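Local coordinates for putative uncharacterized protein (PDB 3RR6), which is of uncertain function but belongs to the fumarylacetoacetate hydrolase family, and probably acts as a metal-binding isomerase or hydrolase, at residues A[215-218]-A[222-225]. Residues are numbered along the deposited sequence; the frame is centred on the assembly and turned at random.
Sequences EWVS and TLLP
Leu223 carries this contact, packing its forked side chain onto Val217 and Ser218 in the last turn of helix 210-220, just after the chain has left that helix. The backbones come closest at Thr222, whose CA lies 5.8 Å from Ser218 CA; the Thr222 side chain starts away from the helix. At Leu223 the direction reverses and CB points at the helix. Its chi1 of -66° sets CG beside the backbone N, and chi2 (169°) turns the fork: CD2 reaches Val217 CG1 at 3.9 Å, and CD1 meets Ser218 CB, also at 3.9 Å. The Val217 and Leu223 side chains are turned roughly perpendicular to each other, touching through one methyl each. Ser218 offers its methylene carbon; its OG, 5.1 Å from Leu223 CD1, is hydrogen-bonded to Val214 O one helical turn back and to Val132 N. Backbone bonds from Ser218 to Asp131 and from Leu223 to Cys129 tie both sides to one neighbouring loop. From Leu224 the chain heads away toward strand 228-230, making this a helix-to-loop turn within the fumarylacetoacetate hydrolase C-terminal family region. All three touching residues are buried, yet the two segments bury just 135 Å² between them, both sides summed, and every cross-segment approach is carbon to carbon, so direct cohesion here is a small dispersive and hydrophobic term, with directional polar bonding supplied by surrounding residues.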
loop_
_atom_site.group_PDB
_atom_site.type_symbol
_atom_site.label_atom_id
_atom_site.label_comp_id
_atom_site.label_asym_id
_atom_site.label_seq_id
_atom_site.Cartn_x
_atom_site.Cartn_y
_atom_site.Cartn_z
ATOM N N GLU A 215 -6.564 -13.112 8.217
ATOM C CA GLU A 215 -6.650 -14.152 9.241
ATOM C C GLU A 215 -5.349 -14.305 10.041
ATOM O O GLU A 215 -5.366 -14.349 11.277
ATOM C CB GLU A 215 -7.063 -15.498 8.632
ATOM C CG GLU A 215 -7.306 -16.588 9.661
ATOM C CD GLU A 215 -7.770 -17.887 9.053
ATOM O OE1 GLU A 215 -8.867 -17.922 8.473
ATOM O OE2 GLU A 215 -7.031 -18.890 9.170
ATOM N N TRP A 216 -4.223 -14.359 9.340
ATOM C CA TRP A 216 -2.933 -14.522 10.009
ATOM C C TRP A 216 -2.598 -13.314 10.877
ATOM O O TRP A 216 -2.261 -13.467 12.062
ATOM C CB TRP A 216 -1.826 -14.757 8.980
ATOM C CG TRP A 216 -0.477 -15.030 9.558
ATOM C CD1 TRP A 216 0.513 -14.114 9.805
ATOM C CD2 TRP A 216 0.057 -16.306 9.938
ATOM N NE1 TRP A 216 1.619 -14.745 10.324
ATOM C CE2 TRP A 216 1.371 -16.089 10.408
ATOM C CE3 TRP A 216 -0.443 -17.612 9.917
ATOM C CZ2 TRP A 216 2.184 -17.128 10.860
ATOM C CZ3 TRP A 216 0.366 -18.638 10.368
ATOM C CH2 TRP A 216 1.667 -18.387 10.837
ATOM N N VAL A 217 -2.676 -12.123 10.293
ATOM C CA VAL A 217 -2.263 -10.907 11.006
ATOM C C VAL A 217 -3.187 -10.654 12.201
ATOM O O VAL A 217 -2.719 -10.350 13.289
ATOM C CB VAL A 217 -2.212 -9.699 10.086
ATOM C CG1 VAL A 217 -1.907 -8.416 10.904
ATOM C CG2 VAL A 217 -1.166 -9.905 8.999
ATOM N N SER A 218 -4.501 -10.793 12.002
ATOM C CA SER A 218 -5.438 -10.503 13.091
ATOM C C SER A 218 -5.449 -11.568 14.182
ATOM O O SER A 218 -5.972 -11.317 15.260
ATOM C CB SER A 218 -6.846 -10.268 12.558
ATOM O OG SER A 218 -7.452 -11.487 12.163
ATOM N N THR A 222 -4.445 -7.077 17.320
ATOM C CA THR A 222 -5.628 -6.278 17.036
ATOM C C THR A 222 -5.328 -5.293 15.902
ATOM O O THR A 222 -4.266 -4.657 15.862
ATOM C CB THR A 222 -6.089 -5.520 18.283
ATOM O OG1 THR A 222 -6.592 -6.450 19.250
ATOM C CG2 THR A 222 -7.188 -4.515 17.946
ATOM N N LEU A 223 -6.273 -5.190 14.967
ATOM C CA LEU A 223 -6.192 -4.241 13.863
ATOM C C LEU A 223 -7.213 -3.132 14.108
ATOM O O LEU A 223 -8.312 -3.381 14.610
ATOM C CB LEU A 223 -6.465 -4.936 12.539
ATOM C CG LEU A 223 -5.408 -5.969 12.122
ATOM C CD1 LEU A 223 -5.888 -6.800 10.942
ATOM C CD2 LEU A 223 -4.083 -5.269 11.804
ATOM N N LEU A 224 -6.827 -1.906 13.785
ATOM C CA LEU A 224 -7.669 -0.729 14.009
ATOM C C LEU A 224 -8.086 -0.139 12.659
ATOM O O LEU A 224 -7.378 -0.307 11.672
ATOM C CB LEU A 224 -6.890 0.300 14.823
ATOM C CG LEU A 224 -6.415 -0.207 16.192
ATOM C CD1 LEU A 224 -5.488 0.800 16.867
ATOM C CD2 LEU A 224 -7.609 -0.568 17.081
ATOM N N PRO A 225 -9.231 0.561 12.612
ATOM C CA PRO A 225 -9.604 1.225 11.367
ATOM C C PRO A 225 -8.504 2.152 10.900
ATOM O O PRO A 225 -7.979 2.957 11.684
ATOM C CB PRO A 225 -10.866 2.010 11.746
ATOM C CG PRO A 225 -11.418 1.280 12.899
ATOM C CD PRO A 225 -10.229 0.787 13.667
#